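Local coordinates for protein ABC transporter (Thermotoga maritima, PDB 1JI0) that binds ATP and probably hydrolyses it to drive the import of branched-chain amino acids across the cell membrane, at residues Val86-Arg91 with Met163-Leu168; Gly32-Leu37 with Lys184-Gly189; Glu177-Ile182 with Leu194-Ala199; Met104-Arg109 with Ala153-Pro158. One frame throughout, in Å; residues are numbered along the deposited sequence.

Contact 1. Residues Val86-Arg91 with Met163-Leu168; sequences VPEGRR and MDEPSL. With ATP (adenosine-5'-triphosphate), chain B.
Glu88 and Asp164 bury the most surface here, and Val86 follows. The Glu88 methylene CG lies against the Asp164 carboxylate, 3.4 Å from its CG. Beyond that point the Glu88 chain is extended (chi2 -178°), which carries its carboxylate past Asp164 to the gamma-phosphate of ATP; the modelled gap between Glu88 OE1 and ATP PG is too short to interpret. Two pairs of acceptors come close without bonding: Glu88 OE1 and Asp164 OD2 at 3.4 Å, and Glu88 OE2 and Glu165 OE2 at 3.2 Å, the planes of the latter two carboxylates only 15° apart. Asp164 OD2 is held by Thr46 OG1 and by a water at 2.6 Å that also accepts from Glu88 N. With an alanine at Glu88, the Asp164 carboxylate would probably lose its packing against CG, opening a gap beside the gamma-phosphate. Val86 O takes a nearly straight bond from Asp164 N (3.0 Å, 172°), part of the parallel bridge between Val86 and Met163. At the far end, Arg90 NH2 donates in its guanidinium plane to Leu168 O, 3.3 Å away. Strand 160-164, the Walker B strand, lies between edge strand 83-86 and strand 192-196, while helix 142-154 covers Val86 through Gln146, Ala149 and Ala153.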
loop_
_atom_site.group_PDB
_atom_site.type_symbol
_atom_site.label_atom_id
_atom_site.label_comp_id
_atom_site.label_asym_id
_atom_site.label_seq_id
_atom_site.Cartn_x
_atom_site.Cartn_y
_atom_site.Cartn_z
ATOM N N VAL A 86 3.519 1.281 -3.821
ATOM C CA VAL A 86 4.771 1.722 -3.212
ATOM C C VAL A 86 5.327 0.415 -2.653
ATOM O O VAL A 86 4.998 0.012 -1.534
ATOM C CB VAL A 86 4.548 2.721 -2.054
ATOM C CG1 VAL A 86 5.891 3.205 -1.526
ATOM C CG2 VAL A 86 3.732 3.915 -2.534
ATOM N N PRO A 87 6.172 -0.269 -3.440
ATOM C CA PRO A 87 6.804 -1.548 -3.099
ATOM C C PRO A 87 7.800 -1.458 -1.956
ATOM O O PRO A 87 8.102 -0.371 -1.474
ATOM C CB PRO A 87 7.480 -1.939 -4.403
ATOM C CG PRO A 87 7.975 -0.607 -4.887
ATOM C CD PRO A 87 6.777 0.291 -4.666
ATOM N N GLU A 88 8.294 -2.616 -1.525
ATOM C CA GLU A 88 9.288 -2.675 -0.462
ATOM C C GLU A 88 10.604 -2.196 -1.060
ATOM O O GLU A 88 10.835 -2.342 -2.261
ATOM C CB GLU A 88 9.468 -4.110 0.041
ATOM C CG GLU A 88 8.399 -4.589 1.004
ATOM C CD GLU A 88 8.655 -6.005 1.503
ATOM O OE1 GLU A 88 8.523 -6.959 0.705
ATOM O OE2 GLU A 88 8.998 -6.161 2.698
ATOM N N GLY A 89 11.461 -1.620 -0.225
ATOM C CA GLY A 89 12.741 -1.149 -0.713
ATOM C C GLY A 89 12.840 0.348 -0.902
ATOM O O GLY A 89 13.821 0.832 -1.462
ATOM N N ARG A 90 11.833 1.082 -0.439
ATOM C CA ARG A 90 11.823 2.538 -0.549
ATOM C C ARG A 90 12.440 2.957 -1.881
ATOM O O ARG A 90 13.301 3.837 -1.926
ATOM C CB ARG A 90 12.635 3.152 0.596
ATOM C CG ARG A 90 12.444 2.457 1.940
ATOM C CD ARG A 90 13.585 2.788 2.889
ATOM N NE ARG A 90 13.581 1.942 4.080
ATOM C CZ ARG A 90 14.604 1.842 4.926
ATOM N NH1 ARG A 90 15.715 2.538 4.710
ATOM N NH2 ARG A 90 14.524 1.045 5.985
ATOM N N ARG A 91 12.008 2.314 -2.960
ATOM C CA ARG A 91 12.533 2.610 -4.286
ATOM C C ARG A 91 12.329 4.067 -4.667
ATOM O O ARG A 91 11.204 4.565 -4.706
ATOM C CB ARG A 91 11.882 1.693 -5.319
ATOM C CG ARG A 91 12.124 0.226 -5.019
ATOM C CD ARG A 91 11.312 -0.695 -5.904
ATOM N NE ARG A 91 11.293 -2.048 -5.356
ATOM C CZ ARG A 91 10.587 -3.053 -5.862
ATOM N NH1 ARG A 91 9.835 -2.862 -6.940
ATOM N NH2 ARG A 91 10.625 -4.248 -5.284
HETATM N N MSE A 163 0.573 -0.219 -0.423
HETATM C CA MSE A 163 1.876 -0.020 0.199
HETATM C C MSE A 163 2.368 -1.326 0.812
HETATM O O MSE A 163 1.646 -1.976 1.573
HETATM C CB MSE A 163 1.772 1.061 1.277
HETATM C CG MSE A 163 1.160 2.371 0.803
HETATM SE SE MSE A 163 1.034 3.703 2.236
HETATM C CE MSE A 163 -0.848 4.044 2.182
ATOM N N ASP A 164 3.594 -1.709 0.476
ATOM C CA ASP A 164 4.171 -2.947 0.983
ATOM C C ASP A 164 5.194 -2.627 2.062
ATOM O O ASP A 164 6.271 -2.088 1.779
ATOM C CB ASP A 164 4.832 -3.741 -0.158
ATOM C CG ASP A 164 5.147 -5.179 0.230
ATOM O OD1 ASP A 164 4.929 -5.563 1.397
ATOM O OD2 ASP A 164 5.617 -5.941 -0.636
ATOM N N GLU A 165 4.832 -2.959 3.300
ATOM C CA GLU A 165 5.662 -2.739 4.476
ATOM C C GLU A 165 6.309 -1.365 4.511
ATOM O O GLU A 165 7.529 -1.245 4.521
ATOM C CB GLU A 165 6.729 -3.824 4.566
ATOM C CG GLU A 165 6.149 -5.205 4.381
ATOM C CD GLU A 165 6.730 -6.202 5.333
ATOM O OE1 GLU A 165 6.866 -5.859 6.526
ATOM O OE2 GLU A 165 7.048 -7.330 4.899
ATOM N N PRO A 166 5.489 -0.307 4.557
ATOM C CA PRO A 166 5.926 1.093 4.597
ATOM C C PRO A 166 6.825 1.426 5.794
ATOM O O PRO A 166 7.618 2.368 5.734
ATOM C CB PRO A 166 4.613 1.874 4.674
ATOM C CG PRO A 166 3.590 0.920 4.135
ATOM C CD PRO A 166 4.024 -0.403 4.666
ATOM N N SER A 167 6.703 0.662 6.878
ATOM C CA SER A 167 7.496 0.939 8.073
ATOM C C SER A 167 8.664 -0.004 8.310
ATOM O O SER A 167 9.348 0.104 9.332
ATOM C CB SER A 167 6.595 0.911 9.310
ATOM O OG SER A 167 6.209 -0.420 9.587
ATOM N N LEU A 168 8.903 -0.919 7.380
ATOM C CA LEU A 168 9.990 -1.886 7.525
ATOM C C LEU A 168 11.342 -1.240 7.800
ATOM O O LEU A 168 11.760 -0.340 7.075
ATOM C CB LEU A 168 10.103 -2.757 6.266
ATOM C CG LEU A 168 11.143 -3.884 6.303
ATOM C CD1 LEU A 168 10.875 -4.807 7.486
ATOM C CD2 LEU A 168 11.093 -4.669 4.998
HETATM P PG ATP B . 7.527 -9.438 1.884
HETATM O O1G ATP B . 8.650 -9.110 2.782
HETATM O O2G ATP B . 6.332 -8.582 2.045
HETATM O O3G ATP B . 7.965 -9.723 0.471
HETATM P PB ATP B . 5.643 -11.689 2.093
HETATM O O1B ATP B . 5.185 -12.438 3.306
HETATM O O2B ATP B . 4.707 -10.791 1.441
HETATM O O3B ATP B . 6.983 -10.842 2.477
HETATM P PA ATP B . 6.068 -13.182 -0.400
HETATM O O1A ATP B . 6.624 -12.134 -1.269
HETATM O O2A ATP B . 4.709 -13.697 -0.713
HETATM O O3A ATP B . 6.226 -12.751 1.132
HETATM O "O5'" ATP B . 7.082 -14.372 -0.391
HETATM C "C5'" ATP B . 6.845 -15.539 0.402
HETATM C "C4'" ATP B . 6.456 -16.708 -0.430
HETATM O "O4'" ATP B . 7.607 -17.052 -1.254
HETATM C "C3'" ATP B . 6.185 -17.938 0.398
HETATM O "O3'" ATP B . 4.947 -18.542 -0.027
HETATM C "C2'" ATP B . 7.385 -18.808 0.156
HETATM O "O2'" ATP B . 7.125 -20.204 0.252
HETATM C "C1'" ATP B . 7.710 -18.475 -1.311
HETATM N N9 ATP B . 9.086 -18.858 -1.807
HETATM C C8 ATP B . 9.903 -18.153 -2.668
HETATM N N7 ATP B . 11.045 -18.718 -2.945
HETATM C C5 ATP B . 10.991 -19.895 -2.212
HETATM C C6 ATP B . 11.910 -20.979 -2.063
HETATM N N6 ATP B . 13.070 -20.976 -2.697
HETATM N N1 ATP B . 11.574 -22.024 -1.257
HETATM C C2 ATP B . 10.394 -22.012 -0.622
HETATM N N3 ATP B . 9.438 -21.059 -0.674
HETATM C C4 ATP B . 9.807 -20.003 -1.506
HETATM O O HOH W 1 6.019 0.698 1.039
HETATM O O HOH W 2 6.318 -4.582 -2.746
HETATM O O HOH W 3 10.674 1.434 5.037
#

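Contact 2. Residues Gly32-Leu37 with Lys184-Gly189; sequences GQIVTL and KINQEG
Apolar packing is confined to Ile34 and Asn186. The Ile34 methyl CD1 sits 3.4 Å from Asn186 CB, and CG1 of the same branch is 3.6 Å from that carbon. The first torsion of Asn186 (180°) sets its CG opposite the backbone N, which lets CB and CG cross the isoleucine branch at a slant. The polar part runs through main-chain oxygens and a water: this water lies 2.6 Å from Gly32 O and 2.6 Å from Asn186 O, bridging the turn before strand 34-38 to the last turn of helix 172-187. A third group is plain backbone proximity, Gly32 CA being 3.8 Å from Gly189 O. Gly189 ends the helix in a Schellman motif, with positive phi (113°) and a 2.8 Å bond from Gly189 N to Asn186 O; a side chain on it would run into the preceding carbonyl oxygen. Close by, Gly32 N is bonded to Thr191 OG1 and the Asn186 side chain borders His207. The chemistry therefore implies a small, partly hydrated junction at the surface, away from the ATP site, in which main-chain carbonyls and one water join helix end to strand start beside a single apolar patch.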
loop_
_atom_site.group_PDB
_atom_site.type_symbol
_atom_site.label_atom_id
_atom_site.label_comp_id
_atom_site.label_asym_id
_atom_site.label_seq_id
_atom_site.Cartn_x
_atom_site.Cartn_y
_atom_site.Cartn_z
ATOM N N GLY A 32 -12.667 4.678 0.373
ATOM C CA GLY A 32 -12.393 5.542 1.512
ATOM C C GLY A 32 -11.863 4.877 2.766
ATOM O O GLY A 32 -11.673 5.542 3.781
ATOM N N GLN A 33 -11.615 3.572 2.717
ATOM C CA GLN A 33 -11.110 2.882 3.898
ATOM C C GLN A 33 -9.648 2.481 3.787
ATOM O O GLN A 33 -9.047 2.536 2.711
ATOM C CB GLN A 33 -11.936 1.616 4.170
ATOM C CG GLN A 33 -13.351 1.870 4.664
ATOM C CD GLN A 33 -14.074 0.583 5.014
ATOM O OE1 GLN A 33 -13.443 -0.432 5.296
ATOM N NE2 GLN A 33 -15.400 0.621 5.005
ATOM N N ILE A 34 -9.075 2.095 4.919
ATOM C CA ILE A 34 -7.709 1.601 4.956
ATOM C C ILE A 34 -7.891 0.140 5.319
ATOM O O ILE A 34 -8.432 -0.179 6.381
ATOM C CB ILE A 34 -6.861 2.270 6.060
ATOM C CG1 ILE A 34 -6.519 3.709 5.673
ATOM C CG2 ILE A 34 -5.584 1.448 6.293
ATOM C CD1 ILE A 34 -5.924 4.526 6.833
ATOM N N VAL A 35 -7.482 -0.749 4.427
ATOM C CA VAL A 35 -7.582 -2.178 4.685
ATOM C C VAL A 35 -6.166 -2.707 4.801
ATOM O O VAL A 35 -5.297 -2.325 4.028
ATOM C CB VAL A 35 -8.305 -2.917 3.536
ATOM C CG1 VAL A 35 -8.145 -4.429 3.706
ATOM C CG2 VAL A 35 -9.777 -2.551 3.543
ATOM N N THR A 36 -5.920 -3.577 5.768
ATOM C CA THR A 36 -4.586 -4.102 5.912
ATOM C C THR A 36 -4.531 -5.619 5.831
ATOM O O THR A 36 -5.436 -6.335 6.270
ATOM C CB THR A 36 -3.930 -3.624 7.234
ATOM O OG1 THR A 36 -2.556 -4.038 7.255
ATOM C CG2 THR A 36 -4.659 -4.210 8.449
ATOM N N LEU A 37 -3.457 -6.096 5.224
ATOM C CA LEU A 37 -3.209 -7.515 5.080
ATOM C C LEU A 37 -1.960 -7.716 5.924
ATOM O O LEU A 37 -0.919 -7.115 5.657
ATOM C CB LEU A 37 -2.954 -7.833 3.609
ATOM C CG LEU A 37 -2.625 -9.251 3.166
ATOM C CD1 LEU A 37 -3.738 -10.217 3.577
ATOM C CD2 LEU A 37 -2.445 -9.239 1.645
ATOM N N LYS A 184 -3.557 10.426 7.682
ATOM C CA LYS A 184 -3.829 11.733 7.100
ATOM C C LYS A 184 -4.200 11.603 5.622
ATOM O O LYS A 184 -5.064 12.323 5.127
ATOM C CB LYS A 184 -2.603 12.633 7.226
ATOM C CG LYS A 184 -2.167 12.889 8.657
ATOM C CD LYS A 184 -0.942 13.790 8.692
ATOM C CE LYS A 184 -0.526 14.101 10.122
ATOM N NZ LYS A 184 0.607 15.073 10.151
ATOM N N ILE A 185 -3.533 10.692 4.922
ATOM C CA ILE A 185 -3.809 10.471 3.505
ATOM C C ILE A 185 -5.231 9.946 3.356
ATOM O O ILE A 185 -5.996 10.427 2.523
ATOM C CB ILE A 185 -2.815 9.451 2.902
ATOM C CG1 ILE A 185 -1.418 10.066 2.865
ATOM C CG2 ILE A 185 -3.266 9.029 1.496
ATOM C CD1 ILE A 185 -0.336 9.095 2.492
ATOM N N ASN A 186 -5.586 8.962 4.179
ATOM C CA ASN A 186 -6.919 8.378 4.132
ATOM C C ASN A 186 -8.002 9.375 4.512
ATOM O O ASN A 186 -9.111 9.314 3.992
ATOM C CB ASN A 186 -7.020 7.175 5.067
ATOM C CG ASN A 186 -8.406 6.545 5.045
ATOM O OD1 ASN A 186 -8.834 5.994 4.030
ATOM N ND2 ASN A 186 -9.118 6.641 6.156
ATOM N N GLN A 187 -7.689 10.274 5.438
ATOM C CA GLN A 187 -8.657 11.283 5.869
ATOM C C GLN A 187 -9.021 12.226 4.725
ATOM O O GLN A 187 -10.040 12.915 4.777
ATOM C CB GLN A 187 -8.105 12.061 7.071
ATOM C CG GLN A 187 -8.091 11.225 8.354
ATOM C CD GLN A 187 -7.345 11.886 9.507
ATOM O OE1 GLN A 187 -7.391 11.403 10.643
ATOM N NE2 GLN A 187 -6.648 12.986 9.221
ATOM N N GLU A 188 -8.190 12.253 3.687
ATOM C CA GLU A 188 -8.470 13.087 2.527
ATOM C C GLU A 188 -9.317 12.319 1.518
ATOM O O GLU A 188 -9.720 12.868 0.496
ATOM C CB GLU A 188 -7.172 13.566 1.876
ATOM C CG GLU A 188 -6.398 14.502 2.775
ATOM C CD GLU A 188 -7.245 15.668 3.248
ATOM O OE1 GLU A 188 -6.963 16.205 4.341
ATOM O OE2 GLU A 188 -8.191 16.054 2.525
ATOM N N GLY A 189 -9.582 11.047 1.811
ATOM C CA GLY A 189 -10.422 10.245 0.937
ATOM C C GLY A 189 -9.775 9.083 0.204
ATOM O O GLY A 189 -10.465 8.225 -0.344
HETATM O O HOH W 4 -11.459 8.180 3.650
#

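Contact 3. Residues Glu177-Ile182 with Leu194-Ala199; sequences EVFEVI and LVEQNA
The helical segment 177-182, bearing Phe179 and Ile182, runs nearly antiparallel to strand 194-196 (162° between their directions), with the two axes 12.5 Å apart and Leu194 reaching across. That separation is spanned by side chains alone. Leu194 divides its two methyls: CD2 meets the edge of the Phe179 ring in its plane, 3.9 Å from CE1, while CD1 touches Ile182 CD1, also at 3.9 Å. The first torsion of Phe179 (-76°) places CG opposite its carbonyl carbon and beside its backbone N, sending the ring towards the strand. There Phe179 CZ lies 4.0 Å from Glu196 CG, and the end of Asn198 borders CE2 on the rim.

Glu196 is bent at chi2, and this turns its carboxylate back to the chain that follows. Its OE1 accepts from Asn198 N (3.1 Å, 166°) and from Gln197 N (2.9 Å), the two donors approaching on the anti side from opposite faces of the plane. OE2 is bonded to Ser167 OG. An alanine in place of Glu196 would probably leave both of these N-H groups and the Ser167 hydroxyl without their acceptor, and the turn before helix 199-205, whose N-cap position is Asn198, less firmly fixed.

The packing belongs to the beta-alpha-beta crossover of strand 160-164, helix 172-187 and strand 192-196, a core unit of P-loop NTPases. Judged by the order of motifs, Gln197 probably occupies the H-loop position that is a histidine in many ABC ATPases.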
loop_
_atom_site.group_PDB
_atom_site.type_symbol
_atom_site.label_atom_id
_atom_site.label_comp_id
_atom_site.label_asym_id
_atom_site.label_seq_id
_atom_site.Cartn_x
_atom_site.Cartn_y
_atom_site.Cartn_z
ATOM N N GLU A 177 5.461 7.923 12.607
ATOM C CA GLU A 177 5.124 8.979 11.663
ATOM C C GLU A 177 4.579 8.407 10.347
ATOM O O GLU A 177 3.691 8.986 9.731
ATOM C CB GLU A 177 6.344 9.882 11.435
ATOM C CG GLU A 177 6.798 10.556 12.734
ATOM C CD GLU A 177 7.977 11.508 12.555
ATOM O OE1 GLU A 177 8.945 11.138 11.855
ATOM O OE2 GLU A 177 7.939 12.618 13.136
ATOM N N VAL A 178 5.102 7.262 9.934
ATOM C CA VAL A 178 4.623 6.597 8.726
ATOM C C VAL A 178 3.125 6.315 8.857
ATOM O O VAL A 178 2.331 6.670 7.978
ATOM C CB VAL A 178 5.356 5.251 8.511
ATOM C CG1 VAL A 178 4.616 4.396 7.490
ATOM C CG2 VAL A 178 6.777 5.509 8.055
ATOM N N PHE A 179 2.738 5.685 9.967
ATOM C CA PHE A 179 1.337 5.346 10.187
ATOM C C PHE A 179 0.433 6.547 10.358
ATOM O O PHE A 179 -0.733 6.511 9.980
ATOM C CB PHE A 179 1.206 4.395 11.381
ATOM C CG PHE A 179 1.615 2.987 11.064
ATOM C CD1 PHE A 179 1.005 2.297 10.016
ATOM C CD2 PHE A 179 2.620 2.359 11.788
ATOM C CE1 PHE A 179 1.394 1.001 9.694
ATOM C CE2 PHE A 179 3.019 1.068 11.478
ATOM C CZ PHE A 179 2.404 0.383 10.425
ATOM N N GLU A 180 0.965 7.619 10.927
ATOM C CA GLU A 180 0.173 8.828 11.102
ATOM C C GLU A 180 -0.083 9.466 9.732
ATOM O O GLU A 180 -1.174 9.953 9.460
ATOM C CB GLU A 180 0.917 9.792 12.035
ATOM C CG GLU A 180 0.542 11.240 11.890
ATOM C CD GLU A 180 1.250 12.119 12.914
ATOM O OE1 GLU A 180 2.473 11.931 13.126
ATOM O OE2 GLU A 180 0.583 13.000 13.499
ATOM N N VAL A 181 0.918 9.444 8.860
ATOM C CA VAL A 181 0.760 10.017 7.523
ATOM C C VAL A 181 -0.242 9.185 6.712
ATOM O O VAL A 181 -1.049 9.719 5.948
ATOM C CB VAL A 181 2.135 10.112 6.793
ATOM C CG1 VAL A 181 2.192 9.180 5.598
ATOM C CG2 VAL A 181 2.371 11.555 6.351
ATOM N N ILE A 182 -0.200 7.872 6.895
ATOM C CA ILE A 182 -1.128 6.982 6.204
ATOM C C ILE A 182 -2.557 7.374 6.599
ATOM O O ILE A 182 -3.474 7.375 5.775
ATOM C CB ILE A 182 -0.821 5.504 6.572
ATOM C CG1 ILE A 182 0.447 5.062 5.835
ATOM C CG2 ILE A 182 -2.003 4.598 6.229
ATOM C CD1 ILE A 182 1.004 3.708 6.250
ATOM N N LEU A 194 -2.932 -1.720 2.748
ATOM C CA LEU A 194 -1.666 -1.744 3.454
ATOM C C LEU A 194 -1.225 -3.140 3.872
ATOM O O LEU A 194 -1.941 -3.833 4.596
ATOM C CB LEU A 194 -1.794 -0.851 4.697
ATOM C CG LEU A 194 -0.670 -0.750 5.725
ATOM C CD1 LEU A 194 0.513 0.017 5.119
ATOM C CD2 LEU A 194 -1.183 -0.034 6.969
ATOM N N VAL A 195 -0.050 -3.552 3.400
ATOM C CA VAL A 195 0.514 -4.843 3.759
ATOM C C VAL A 195 1.608 -4.547 4.789
ATOM O O VAL A 195 2.478 -3.713 4.553
ATOM C CB VAL A 195 1.134 -5.549 2.540
ATOM C CG1 VAL A 195 1.991 -6.707 3.006
ATOM C CG2 VAL A 195 0.034 -6.054 1.613
ATOM N N GLU A 196 1.561 -5.224 5.931
ATOM C CA GLU A 196 2.538 -4.975 6.982
ATOM C C GLU A 196 2.903 -6.183 7.818
ATOM O O GLU A 196 2.129 -7.126 7.965
ATOM C CB GLU A 196 2.037 -3.867 7.922
ATOM C CG GLU A 196 2.550 -2.473 7.603
ATOM C CD GLU A 196 4.037 -2.322 7.876
ATOM O OE1 GLU A 196 4.642 -3.274 8.410
ATOM O OE2 GLU A 196 4.602 -1.256 7.565
ATOM N N GLN A 197 4.110 -6.137 8.352
ATOM C CA GLN A 197 4.607 -7.182 9.224
ATOM C C GLN A 197 4.344 -6.631 10.625
ATOM O O GLN A 197 4.122 -7.382 11.572
ATOM C CB GLN A 197 6.103 -7.399 8.989
ATOM C CG GLN A 197 6.762 -8.348 9.966
ATOM C CD GLN A 197 8.014 -8.983 9.391
ATOM O OE1 GLN A 197 8.826 -8.312 8.744
ATOM N NE2 GLN A 197 8.180 -10.283 9.625
ATOM N N ASN A 198 4.361 -5.302 10.734
ATOM C CA ASN A 198 4.098 -4.621 11.996
ATOM C C ASN A 198 2.581 -4.591 12.140
ATOM O O ASN A 198 1.934 -3.600 11.818
ATOM C CB ASN A 198 4.663 -3.196 11.955
ATOM C CG ASN A 198 4.632 -2.508 13.316
ATOM O OD1 ASN A 198 5.422 -1.598 13.579
ATOM N ND2 ASN A 198 3.719 -2.933 14.181
ATOM N N ALA A 199 2.027 -5.703 12.615
ATOM C CA ALA A 199 0.587 -5.851 12.775
ATOM C C ALA A 199 -0.047 -4.828 13.703
ATOM O O ALA A 199 -1.128 -4.308 13.415
ATOM C CB ALA A 199 0.266 -7.275 13.250
#

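Contact 4. Residues Met104-Arg109 with Ala153-Pro158; sequences MGAYNR and ALMSRP
Arg109 directs its CB towards Met155 and Arg157, and its chain then bends at chi2 and again at chi3 (-78°). CD passes 4.0 Å from Met155 O, NE comes within 3.2 Å of the same oxygen, and CZ remains beside it. At the tip the two nitrogens part. NH2 approaches the selenomethionine methyl, Met155 CE, at 3.4 Å, whereas NH1 stands over the centre of one face of the Arg157 guanidinium, 3.0 Å from its CZ. The two guanidinium planes are 67° apart, so this is no parallel stack. Asp118 probably offsets the like charges, since its OD2 forms salt bridges with both Arg109 NH1 and Arg157 NH2.

Nearer the helix, Ala106 CB lies 3.9 Å from Met155 CE, and the Gly105 and Met155 backbones come so close that a CB on the glycine would be crowded by Met155 CB. Ser156 OG bonds back to Ala153 O at 2.8 Å, an oxygen that Ser156 N also uses, and Arg157 turns out of the helix with positive phi. The end of helix 142-154, whose first turn lies in the LSGGE signature motif, packs on an interhelical loop of the ABC ATPase helical subdomain, where helix 114-125 covers Met155.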
loop_
_atom_site.group_PDB
_atom_site.type_symbol
_atom_site.label_atom_id
_atom_site.label_comp_id
_atom_site.label_asym_id
_atom_site.label_seq_id
_atom_site.Cartn_x
_atom_site.Cartn_y
_atom_site.Cartn_z
HETATM N N MSE A 104 7.574 13.475 -11.010
HETATM C CA MSE A 104 7.428 12.401 -11.985
HETATM C C MSE A 104 6.175 11.577 -11.686
HETATM O O MSE A 104 5.718 10.798 -12.522
HETATM C CB MSE A 104 8.679 11.509 -12.017
HETATM C CG MSE A 104 8.852 10.565 -10.843
HETATM SE SE MSE A 104 10.447 9.450 -11.014
HETATM C CE MSE A 104 9.707 8.058 -12.129
ATOM N N GLY A 105 5.609 11.774 -10.498
ATOM C CA GLY A 105 4.409 11.044 -10.128
ATOM C C GLY A 105 3.176 11.581 -10.828
ATOM O O GLY A 105 2.207 10.855 -11.053
ATOM N N ALA A 106 3.209 12.861 -11.184
ATOM C CA ALA A 106 2.077 13.490 -11.858
ATOM C C ALA A 106 2.330 13.646 -13.357
ATOM O O ALA A 106 1.868 14.605 -13.977
ATOM C CB ALA A 106 1.796 14.849 -11.230
ATOM N N TYR A 107 3.047 12.692 -13.941
ATOM C CA TYR A 107 3.375 12.745 -15.361
ATOM C C TYR A 107 2.171 12.659 -16.292
ATOM O O TYR A 107 2.251 13.053 -17.453
ATOM C CB TYR A 107 4.341 11.615 -15.726
ATOM C CG TYR A 107 3.667 10.270 -15.906
ATOM C CD1 TYR A 107 3.377 9.455 -14.812
ATOM C CD2 TYR A 107 3.294 9.825 -17.175
ATOM C CE1 TYR A 107 2.733 8.225 -14.981
ATOM C CE2 TYR A 107 2.648 8.602 -17.354
ATOM C CZ TYR A 107 2.372 7.807 -16.255
ATOM O OH TYR A 107 1.750 6.589 -16.438
ATOM N N ASN A 108 1.055 12.145 -15.794
ATOM C CA ASN A 108 -0.125 11.987 -16.635
ATOM C C ASN A 108 -1.373 12.674 -16.090
ATOM O O ASN A 108 -2.464 12.111 -16.155
ATOM C CB ASN A 108 -0.407 10.492 -16.816
ATOM C CG ASN A 108 -1.504 10.218 -17.825
ATOM O OD1 ASN A 108 -1.983 9.090 -17.948
ATOM N ND2 ASN A 108 -1.902 11.250 -18.561
ATOM N N ARG A 109 -1.239 13.889 -15.571
ATOM C CA ARG A 109 -2.410 14.558 -15.019
ATOM C C ARG A 109 -3.029 15.694 -15.824
ATOM O O ARG A 109 -4.255 15.840 -15.840
ATOM C CB ARG A 109 -2.122 15.028 -13.591
ATOM C CG ARG A 109 -2.298 13.917 -12.566
ATOM C CD ARG A 109 -3.009 14.426 -11.328
ATOM N NE ARG A 109 -2.121 15.188 -10.461
ATOM C CZ ARG A 109 -2.532 15.914 -9.429
ATOM N NH1 ARG A 109 -3.823 15.987 -9.137
ATOM N NH2 ARG A 109 -1.649 16.558 -8.679
ATOM N N ALA A 153 3.823 8.623 -5.262
ATOM C CA ALA A 153 2.588 7.915 -5.556
ATOM C C ALA A 153 1.393 8.854 -5.407
ATOM O O ALA A 153 0.457 8.822 -6.207
ATOM C CB ALA A 153 2.443 6.710 -4.619
ATOM N N LEU A 154 1.430 9.704 -4.387
ATOM C CA LEU A 154 0.330 10.633 -4.154
ATOM C C LEU A 154 0.140 11.618 -5.301
ATOM O O LEU A 154 -0.988 11.935 -5.667
ATOM C CB LEU A 154 0.548 11.405 -2.849
ATOM C CG LEU A 154 0.296 10.647 -1.543
ATOM C CD1 LEU A 154 0.530 11.579 -0.358
ATOM C CD2 LEU A 154 -1.125 10.130 -1.528
HETATM N N MSE A 155 1.242 12.102 -5.870
HETATM C CA MSE A 155 1.157 13.058 -6.972
HETATM C C MSE A 155 0.405 12.523 -8.191
HETATM O O MSE A 155 0.054 13.284 -9.086
HETATM C CB MSE A 155 2.559 13.516 -7.385
HETATM C CG MSE A 155 3.241 14.426 -6.371
HETATM SE SE MSE A 155 2.174 15.989 -5.916
HETATM C CE MSE A 155 1.605 16.517 -7.680
ATOM N N SER A 156 0.160 11.216 -8.232
ATOM C CA SER A 156 -0.563 10.633 -9.354
ATOM C C SER A 156 -2.047 10.550 -9.016
ATOM O O SER A 156 -2.845 10.092 -9.825
ATOM C CB SER A 156 -0.032 9.233 -9.677
ATOM O OG SER A 156 -0.528 8.270 -8.764
ATOM N N ARG A 157 -2.403 10.993 -7.813
ATOM C CA ARG A 157 -3.794 10.970 -7.360
ATOM C C ARG A 157 -4.398 9.574 -7.580
ATOM O O ARG A 157 -5.377 9.398 -8.320
ATOM C CB ARG A 157 -4.585 12.046 -8.111
ATOM C CG ARG A 157 -6.011 12.243 -7.630
ATOM C CD ARG A 157 -6.572 13.589 -8.082
ATOM N NE ARG A 157 -5.997 14.705 -7.333
ATOM C CZ ARG A 157 -6.309 15.983 -7.534
ATOM N NH1 ARG A 157 -7.194 16.313 -8.467
ATOM N NH2 ARG A 157 -5.749 16.933 -6.796
ATOM N N PRO A 158 -3.833 8.565 -6.901
ATOM C CA PRO A 158 -4.239 7.155 -6.971
ATOM C C PRO A 158 -5.701 6.897 -6.639
ATOM O O PRO A 158 -6.274 7.553 -5.771
ATOM C CB PRO A 158 -3.316 6.470 -5.956
ATOM C CG PRO A 158 -2.201 7.464 -5.723
ATOM C CD PRO A 158 -2.900 8.775 -5.783
#

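Contact 2 spans the longest sequence interval and encloses contact 1, which in turn encloses contact 4; contact 3 opens after contact 1 closes and crosses contact 2 along the chain. Contacts 1, 2 and 3 share the six-stranded mixed sheet, where strands 83-86, 160-164, 192-196 and 34-38 lie side by side, and contacts 2 and 3 also share helix 172-187. Centres of contacts 1 and 3 are about 10 Å apart, those of 2 and 3 about 11 Å. Contact 4 lies farther out, its centre about 21 Å from that of contact 3, yet touches contact 1 through Ala153 and Val86. The sheet and its packed helices thus connect the ATP site with the peripheral helical region.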